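PDB 3AFO: NADH kinase POS5 from Saccharomyces cerevisiae, which phosphorylates NADH, and about half as readily NAD(+), with ATP in mitochondria, making it a key source of the cellular reductant NADPH. Local coordinates for residues Pro277-Lys289 with Val313-Tyr327. Numbering follows the deposited sequence. Where two conformers were deposited one is given.
Sequences PHSSHIRIKIGSK and VGDEIYVINEVGTIY
I282 and V319 exchange both backbone hydrogen bonds, V319 N to I282 O measuring 2.7 Å, and I284 with I317 repeats the exchange. Beyond them D315 O takes I286 N, and I286 O takes G314 N, so the peptide ladder continues past the strand pairs. Where the strands separate, one water replaces direct pairing: it donates to H278 O and S280 O and accepts from N321 N and T325 OG1. S279 O is satisfied by I326 N, in the carbonyl plane on a lone pair. On the R283 face, R283 NH1 bridges to E316 OE2 at 2.7 Å, meeting it from above the carboxylate plane, 49° out; E316 OE1 receives a weak bond from Y318 OH. The bend of R283 at chi3 (67°) turns its guanidinium toward that carboxylate, while CG lies over the Y318 ring face, 4.2 Å from the centroid. With alanine in place of R283, E316 OE2 would probably lose its salt-bridge mate and the Y318 ring the methylene over it. On the other face I284 and I317 pack on L204 and V319 on I202, with I282 beside V319. With axes at 167° and alternating bond patterns, this is an antiparallel strand pair within the beta-sandwich of the NAD kinase C-terminal domain.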
ATOM      1  N   PRO A 277     -19.161  -4.846   8.848  1.00 19.74           N
ATOM      2  CA  PRO A 277     -20.091  -4.502   9.914  1.00 20.33           C
ATOM      3  C   PRO A 277     -19.835  -5.324  11.167  1.00 20.65           C
ATOM      4  O   PRO A 277     -19.433  -6.492  11.067  1.00 20.29           O
ATOM      5  CB  PRO A 277     -21.447  -4.929   9.336  1.00 21.43           C
ATOM      6  CG  PRO A 277     -21.263  -4.938   7.909  1.00 20.76           C
ATOM      7  CD  PRO A 277     -19.875  -5.385   7.679  1.00 19.92           C
ATOM      8  N   HIS A 278     -20.094  -4.741  12.334  1.00 20.30           N
ATOM      9  CA  HIS A 278     -19.934  -5.470  13.593  1.00 21.32           C
ATOM     10  C   HIS A 278     -20.881  -6.674  13.664  1.00 20.82           C
ATOM     11  O   HIS A 278     -20.609  -7.637  14.372  1.00 20.54           O
ATOM     12  CB  HIS A 278     -20.136  -4.539  14.800  1.00 21.78           C
ATOM     13  CG  HIS A 278     -21.568  -4.290  15.132  1.00 24.81           C
ATOM     14  ND1 HIS A 278     -22.228  -4.972  16.138  1.00 28.83           N
ATOM     15  CD2 HIS A 278     -22.485  -3.467  14.569  1.00 27.16           C
ATOM     16  CE1 HIS A 278     -23.485  -4.564  16.188  1.00 28.40           C
ATOM     17  NE2 HIS A 278     -23.666  -3.649  15.249  1.00 28.91           N
ATOM     18  N   SER A 279     -21.964  -6.611  12.889  1.00 20.71           N
ATOM     19  CA  SER A 279     -22.991  -7.655  12.822  1.00 21.54           C
ATOM     20  C   SER A 279     -22.610  -8.878  11.980  1.00 21.65           C
ATOM     21  O   SER A 279     -23.356  -9.868  11.944  1.00 22.04           O
ATOM     22  CB  SER A 279     -24.286  -7.041  12.277  1.00 21.71           C
ATOM     23  OG  SER A 279     -24.054  -6.407  11.006  1.00 22.58           O
ATOM     24  N   SER A 280     -21.460  -8.815  11.307  1.00 21.53           N
ATOM     25  CA  SER A 280     -21.017  -9.852  10.356  1.00 21.61           C
ATOM     26  C   SER A 280     -20.803 -11.232  10.969  1.00 21.53           C
ATOM     27  O   SER A 280     -20.428 -11.344  12.121  1.00 21.56           O
ATOM     28  CB  SER A 280     -19.707  -9.434   9.691  1.00 21.57           C
ATOM     29  OG  SER A 280     -19.903  -8.309   8.871  1.00 21.36           O
ATOM     30  N   HIS A 281     -21.027 -12.263  10.158  1.00 21.46           N
ATOM     31  CA  HIS A 281     -20.780 -13.649  10.515  1.00 21.95           C
ATOM     32  C   HIS A 281     -19.669 -14.108   9.577  1.00 21.53           C
ATOM     33  O   HIS A 281     -19.829 -14.098   8.351  1.00 21.78           O
ATOM     34  CB  HIS A 281     -22.066 -14.459  10.291  1.00 22.82           C
ATOM     35  CG  HIS A 281     -21.920 -15.928  10.539  1.00 24.82           C
ATOM     36  ND1 HIS A 281     -21.495 -16.809   9.565  1.00 26.96           N
ATOM     37  CD2 HIS A 281     -22.153 -16.676  11.646  1.00 27.61           C
ATOM     38  CE1 HIS A 281     -21.468 -18.034  10.063  1.00 27.73           C
ATOM     39  NE2 HIS A 281     -21.865 -17.982  11.325  1.00 26.35           N
ATOM     40  N   ILE A 282     -18.530 -14.469  10.144  1.00 20.80           N
ATOM     41  CA  ILE A 282     -17.361 -14.805   9.346  1.00 20.38           C
ATOM     42  C   ILE A 282     -17.001 -16.253   9.591  1.00 20.44           C
ATOM     43  O   ILE A 282     -16.892 -16.683  10.744  1.00 20.42           O
ATOM     44  CB  ILE A 282     -16.142 -13.906   9.689  1.00 20.20           C
ATOM     45  CG1 ILE A 282     -16.510 -12.421   9.504  1.00 20.66           C
ATOM     46  CG2 ILE A 282     -14.922 -14.292   8.811  1.00 19.58           C
ATOM     47  CD1 ILE A 282     -15.497 -11.415  10.063  1.00 19.18           C
ATOM     48  N   ARG A 283     -16.846 -17.000   8.506  1.00 20.16           N
ATOM     49  CA  ARG A 283     -16.367 -18.369   8.581  1.00 21.07           C
ATOM     50  C   ARG A 283     -15.154 -18.516   7.683  1.00 21.04           C
ATOM     51  O   ARG A 283     -15.186 -18.094   6.511  1.00 21.04           O
ATOM     52  CB  ARG A 283     -17.476 -19.363   8.173  1.00 21.24           C
ATOM     53  CG  ARG A 283     -17.024 -20.831   8.139  1.00 23.22           C
ATOM     54  CD  ARG A 283     -18.199 -21.770   7.883  1.00 24.94           C
ATOM     55  NE  ARG A 283     -18.764 -21.628   6.543  1.00 26.36           N
ATOM     56  CZ  ARG A 283     -18.509 -22.453   5.532  1.00 27.21           C
ATOM     57  NH1 ARG A 283     -17.688 -23.486   5.699  1.00 27.60           N
ATOM     58  NH2 ARG A 283     -19.077 -22.250   4.352  1.00 26.92           N
ATOM     59  N   ILE A 284     -14.091 -19.100   8.239  1.00 21.04           N
ATOM     60  CA  ILE A 284     -12.875 -19.403   7.484  1.00 21.11           C
ATOM     61  C   ILE A 284     -12.521 -20.897   7.586  1.00 21.78           C
ATOM     62  O   ILE A 284     -12.303 -21.418   8.677  1.00 21.65           O
ATOM     63  CB  ILE A 284     -11.676 -18.503   7.911  1.00 20.93           C
ATOM     64  CG1 ILE A 284     -12.036 -17.015   7.749  1.00 19.90           C
ATOM     65  CG2 ILE A 284     -10.407 -18.875   7.110  1.00 20.64           C
ATOM     66  CD1 ILE A 284     -10.927 -16.034   8.168  1.00 20.30           C
ATOM     67  N   LYS A 285     -12.519 -21.574   6.440  1.00 22.46           N
ATOM     68  CA  LYS A 285     -12.182 -22.985   6.367  1.00 23.56           C
ATOM     69  C   LYS A 285     -10.774 -23.168   5.793  1.00 23.77           C
ATOM     70  O   LYS A 285     -10.414 -22.532   4.793  1.00 23.30           O
ATOM     71  CB  LYS A 285     -13.202 -23.715   5.499  1.00 23.91           C
ATOM     72  CG  LYS A 285     -13.098 -25.240   5.531  1.00 26.50           C
ATOM     73  CD  LYS A 285     -14.264 -25.852   4.737  1.00 30.60           C
ATOM     74  CE  LYS A 285     -14.267 -27.378   4.813  1.00 32.62           C
ATOM     75  NZ  LYS A 285     -15.332 -27.940   3.915  1.00 34.94           N
ATOM     76  N   ILE A 286      -9.986 -24.019   6.446  1.00 23.81           N
ATOM     77  CA  ILE A 286      -8.633 -24.340   6.004  1.00 24.96           C
ATOM     78  C   ILE A 286      -8.716 -25.284   4.805  1.00 26.43           C
ATOM     79  O   ILE A 286      -9.186 -26.421   4.936  1.00 25.15           O
ATOM     80  CB  ILE A 286      -7.799 -25.007   7.147  1.00 24.79           C
ATOM     81  CG1 ILE A 286      -7.922 -24.223   8.468  1.00 24.96           C
ATOM     82  CG2 ILE A 286      -6.349 -25.213   6.723  1.00 25.01           C
ATOM     83  CD1 ILE A 286      -7.513 -22.719   8.400  1.00 23.85           C
ATOM     84  N   GLY A 287      -8.290 -24.797   3.640  1.00 27.65           N
ATOM     85  CA  GLY A 287      -8.298 -25.597   2.417  1.00 30.83           C
ATOM     86  C   GLY A 287      -6.905 -26.057   2.027  1.00 33.36           C
ATOM     87  O   GLY A 287      -5.965 -25.971   2.814  1.00 32.85           O
ATOM     88  N   SER A 288      -6.779 -26.558   0.806  1.00 36.30           N
ATOM     89  CA  SER A 288      -5.484 -26.929   0.244  1.00 39.46           C
ATOM     90  C   SER A 288      -5.600 -26.871  -1.271  1.00 41.54           C
ATOM     91  O   SER A 288      -6.700 -26.717  -1.800  1.00 41.69           O
ATOM     92  CB  SER A 288      -5.079 -28.338   0.697  1.00 39.31           C
ATOM     93  OG  SER A 288      -6.010 -29.300   0.234  1.00 39.77           O
ATOM     94  N   LYS A 289      -4.469 -26.977  -1.966  1.00 44.79           N
ATOM     95  CA  LYS A 289      -4.472 -27.128  -3.429  1.00 47.86           C
ATOM     96  C   LYS A 289      -4.403 -28.608  -3.811  1.00 49.70           C
ATOM     97  O   LYS A 289      -3.853 -29.420  -3.060  1.00 49.99           O
ATOM     98  CB  LYS A 289      -3.338 -26.323  -4.090  1.00 48.15           C
ATOM     99  CG  LYS A 289      -2.268 -25.787  -3.133  1.00 49.37           C
ATOM    100  CD  LYS A 289      -1.254 -26.857  -2.735  1.00 51.20           C
ATOM    101  CE  LYS A 289      -0.804 -26.658  -1.293  1.00 52.21           C
ATOM    102  NZ  LYS A 289      -1.848 -27.096  -0.310  1.00 53.29           N
ATOM    103  N   VAL A 313      -6.228 -29.120   7.447  1.00 28.90           N
ATOM    104  CA  VAL A 313      -7.160 -28.978   6.333  1.00 28.76           C
ATOM    105  C   VAL A 313      -8.523 -29.531   6.750  1.00 28.43           C
ATOM    106  O   VAL A 313      -8.615 -30.659   7.248  1.00 28.00           O
ATOM    107  CB  VAL A 313      -6.625 -29.720   5.078  1.00 29.21           C
ATOM    108  CG1 VAL A 313      -7.701 -29.849   4.003  1.00 29.50           C
ATOM    109  CG2 VAL A 313      -5.393 -29.013   4.529  1.00 29.12           C
ATOM    110  N   GLY A 314      -9.566 -28.720   6.569  1.00 27.61           N
ATOM    111  CA  GLY A 314     -10.921 -29.091   6.940  1.00 26.74           C
ATOM    112  C   GLY A 314     -11.440 -28.452   8.217  1.00 26.38           C
ATOM    113  O   GLY A 314     -12.654 -28.378   8.414  1.00 26.85           O
ATOM    114  N   ASP A 315     -10.535 -28.008   9.093  1.00 25.23           N
ATOM    115  CA  ASP A 315     -10.918 -27.248  10.281  1.00 24.22           C
ATOM    116  C   ASP A 315     -11.554 -25.923   9.826  1.00 23.96           C
ATOM    117  O   ASP A 315     -11.258 -25.436   8.733  1.00 23.70           O
ATOM    118  CB  ASP A 315      -9.692 -26.949  11.164  1.00 23.83           C
ATOM    119  CG  ASP A 315      -9.097 -28.203  11.840  1.00 24.52           C
ATOM    120  OD1 ASP A 315      -9.665 -29.309  11.730  1.00 23.79           O
ATOM    121  OD2 ASP A 315      -8.029 -28.074  12.476  1.00 25.02           O
ATOM    122  N   GLU A 316     -12.436 -25.361  10.647  1.00 23.72           N
ATOM    123  CA  GLU A 316     -12.994 -24.027  10.390  1.00 24.00           C
ATOM    124  C   GLU A 316     -12.991 -23.209  11.652  1.00 23.13           C
ATOM    125  O   GLU A 316     -13.170 -23.755  12.757  1.00 23.21           O
ATOM    126  CB  GLU A 316     -14.453 -24.088   9.941  1.00 24.50           C
ATOM    127  CG  GLU A 316     -14.784 -24.971   8.772  1.00 27.69           C
ATOM    128  CD  GLU A 316     -16.287 -25.127   8.634  1.00 30.93           C
ATOM    129  OE1 GLU A 316     -16.983 -25.087   9.668  1.00 33.18           O
ATOM    130  OE2 GLU A 316     -16.782 -25.287   7.504  1.00 34.81           O
ATOM    131  N   ILE A 317     -12.824 -21.898  11.493  1.00 22.05           N
ATOM    132  CA  ILE A 317     -13.147 -20.962  12.559  1.00 21.68           C
ATOM    133  C   ILE A 317     -14.349 -20.109  12.172  1.00 21.84           C
ATOM    134  O   ILE A 317     -14.507 -19.751  11.007  1.00 21.10           O
ATOM    135  CB  ILE A 317     -11.937 -20.065  12.992  1.00 21.75           C
ATOM    136  CG1 ILE A 317     -11.352 -19.275  11.804  1.00 21.24           C
ATOM    137  CG2 ILE A 317     -10.847 -20.920  13.665  1.00 21.18           C
ATOM    138  CD1 ILE A 317     -10.353 -18.167  12.227  1.00 19.67           C
ATOM    139  N   TYR A 318     -15.195 -19.819  13.162  1.00 21.72           N
ATOM    140  CA  TYR A 318     -16.309 -18.890  13.033  1.00 22.46           C
ATOM    141  C   TYR A 318     -15.991 -17.685  13.898  1.00 22.42           C
ATOM    142  O   TYR A 318     -15.603 -17.834  15.060  1.00 23.26           O
ATOM    143  CB  TYR A 318     -17.617 -19.517  13.518  1.00 23.08           C
ATOM    144  CG  TYR A 318     -18.100 -20.680  12.695  1.00 24.92           C
ATOM    145  CD1 TYR A 318     -19.192 -20.547  11.835  1.00 27.01           C
ATOM    146  CD2 TYR A 318     -17.465 -21.924  12.776  1.00 27.45           C
ATOM    147  CE1 TYR A 318     -19.640 -21.635  11.072  1.00 28.50           C
ATOM    148  CE2 TYR A 318     -17.908 -23.013  12.027  1.00 27.74           C
ATOM    149  CZ  TYR A 318     -18.992 -22.862  11.182  1.00 29.81           C
ATOM    150  OH  TYR A 318     -19.398 -23.942  10.437  1.00 31.25           O
ATOM    151  N   VAL A 319     -16.124 -16.491  13.332  1.00 21.46           N
ATOM    152  CA  VAL A 319     -15.778 -15.280  14.060  1.00 21.17           C
ATOM    153  C   VAL A 319     -16.938 -14.309  14.033  1.00 21.10           C
ATOM    154  O   VAL A 319     -17.465 -13.976  12.963  1.00 20.83           O
ATOM    155  CB  VAL A 319     -14.482 -14.619  13.515  1.00 21.13           C
ATOM    156  CG1 VAL A 319     -14.219 -13.301  14.224  1.00 21.80           C
ATOM    157  CG2 VAL A 319     -13.279 -15.549  13.697  1.00 20.48           C
ATOM    158  N   ILE A 320     -17.342 -13.874  15.221  1.00 21.41           N
ATOM    159  CA  ILE A 320     -18.434 -12.931  15.382  1.00 21.64           C
ATOM    160  C   ILE A 320     -18.056 -11.951  16.487  1.00 22.74           C
ATOM    161  O   ILE A 320     -17.171 -12.222  17.302  1.00 22.59           O
ATOM    162  CB  ILE A 320     -19.794 -13.633  15.782  1.00 21.11           C
ATOM    163  CG1 ILE A 320     -19.635 -14.520  17.036  1.00 21.92           C
ATOM    164  CG2 ILE A 320     -20.397 -14.425  14.615  1.00 21.58           C
ATOM    165  CD1 ILE A 320     -20.984 -14.908  17.725  1.00 21.54           C
ATOM    166  N   ASN A 321     -18.741 -10.813  16.514  0.50 23.18           N
ATOM    167  CA  ASN A 321     -18.675  -9.902  17.640  0.50 24.13           C
ATOM    168  C   ASN A 321     -19.431 -10.514  18.816  0.50 24.88           C
ATOM    169  O   ASN A 321     -20.381 -11.279  18.612  0.50 24.70           O
ATOM    170  CB  ASN A 321     -19.321  -8.569  17.258  0.50 24.06           C
ATOM    171  CG  ASN A 321     -18.882  -7.433  18.152  0.50 24.04           C
ATOM    172  OD1 ASN A 321     -19.706  -6.664  18.647  0.50 24.95           O
ATOM    173  ND2 ASN A 321     -17.580  -7.324  18.367  0.50 23.23           N
ATOM    174  N   GLU A 322     -19.000 -10.193  20.034  1.00 25.42           N
ATOM    175  CA  GLU A 322     -19.683 -10.629  21.259  1.00 27.23           C
ATOM    176  C   GLU A 322     -21.200 -10.350  21.229  1.00 28.25           C
ATOM    177  O   GLU A 322     -22.021 -11.212  21.588  1.00 28.33           O
ATOM    178  CB  GLU A 322     -19.041  -9.941  22.458  1.00 27.15           C
ATOM    179  CG  GLU A 322     -19.386 -10.560  23.786  1.00 29.85           C
ATOM    180  CD  GLU A 322     -18.954  -9.703  24.953  1.00 32.14           C
ATOM    181  OE1 GLU A 322     -18.177  -8.739  24.735  1.00 31.30           O
ATOM    182  OE2 GLU A 322     -19.393 -10.001  26.089  1.00 32.94           O
ATOM    183  N   VAL A 323     -21.568  -9.153  20.786  1.00 29.32           N
ATOM    184  CA  VAL A 323     -22.988  -8.786  20.663  1.00 30.42           C
ATOM    185  C   VAL A 323     -23.333  -8.205  19.290  1.00 30.76           C
ATOM    186  O   VAL A 323     -22.492  -7.573  18.644  1.00 30.81           O
ATOM    187  CB  VAL A 323     -23.430  -7.782  21.762  1.00 30.77           C
ATOM    188  CG1 VAL A 323     -23.577  -8.487  23.124  1.00 31.76           C
ATOM    189  CG2 VAL A 323     -22.460  -6.601  21.847  1.00 31.52           C
ATOM    190  N   GLY A 324     -24.572  -8.438  18.850  1.00 31.01           N
ATOM    191  CA  GLY A 324     -25.139  -7.754  17.690  1.00 30.86           C
ATOM    192  C   GLY A 324     -24.984  -8.428  16.341  1.00 31.10           C
ATOM    193  O   GLY A 324     -25.281  -7.816  15.318  1.00 30.63           O
ATOM    194  N   THR A 325     -24.518  -9.680  16.330  1.00 31.51           N
ATOM    195  CA  THR A 325     -24.416 -10.457  15.090  1.00 31.78           C
ATOM    196  C   THR A 325     -25.802 -10.608  14.452  1.00 32.55           C
ATOM    197  O   THR A 325     -26.787 -10.878  15.153  1.00 32.36           O
ATOM    198  CB  THR A 325     -23.802 -11.858  15.325  1.00 31.89           C
ATOM    199  OG1 THR A 325     -22.548 -11.738  16.016  1.00 31.35           O
ATOM    200  CG2 THR A 325     -23.590 -12.597  13.995  1.00 31.79           C
ATOM    201  N   ILE A 326     -25.875 -10.402  13.136  1.00 32.94           N
ATOM    202  CA  ILE A 326     -27.093 -10.686  12.373  1.00 34.02           C
ATOM    203  C   ILE A 326     -26.860 -11.984  11.617  1.00 34.71           C
ATOM    204  O   ILE A 326     -25.886 -12.111  10.865  1.00 34.71           O
ATOM    205  CB  ILE A 326     -27.473  -9.540  11.392  1.00 33.80           C
ATOM    206  CG1 ILE A 326     -27.857  -8.274  12.159  1.00 33.74           C
ATOM    207  CG2 ILE A 326     -28.632  -9.961  10.470  1.00 34.30           C
ATOM    208  CD1 ILE A 326     -27.806  -6.998  11.319  1.00 32.36           C
ATOM    209  N   TYR A 327     -27.738 -12.958  11.850  1.00 35.69           N
ATOM    210  CA  TYR A 327     -27.623 -14.258  11.202  1.00 36.78           C
ATOM    211  C   TYR A 327     -28.615 -14.348  10.051  1.00 37.64           C
ATOM    212  O   TYR A 327     -29.769 -14.704  10.260  1.00 37.33           O
ATOM    213  CB  TYR A 327     -27.880 -15.398  12.207  1.00 36.73           C
ATOM    214  CG  TYR A 327     -26.901 -15.456  13.359  1.00 36.39           C
ATOM    215  CD1 TYR A 327     -25.708 -16.167  13.245  1.00 36.47           C
ATOM    216  CD2 TYR A 327     -27.171 -14.804  14.563  1.00 36.78           C
ATOM    217  CE1 TYR A 327     -24.806 -16.220  14.295  1.00 36.83           C
ATOM    218  CE2 TYR A 327     -26.271 -14.851  15.627  1.00 36.88           C
ATOM    219  CZ  TYR A 327     -25.094 -15.567  15.483  1.00 36.43           C
ATOM    220  OH  TYR A 327     -24.191 -15.624  16.520  1.00 37.12           O
TER
HETATM  221  O   HOH W   1     -20.756 -10.478  14.542  1.00 21.94           O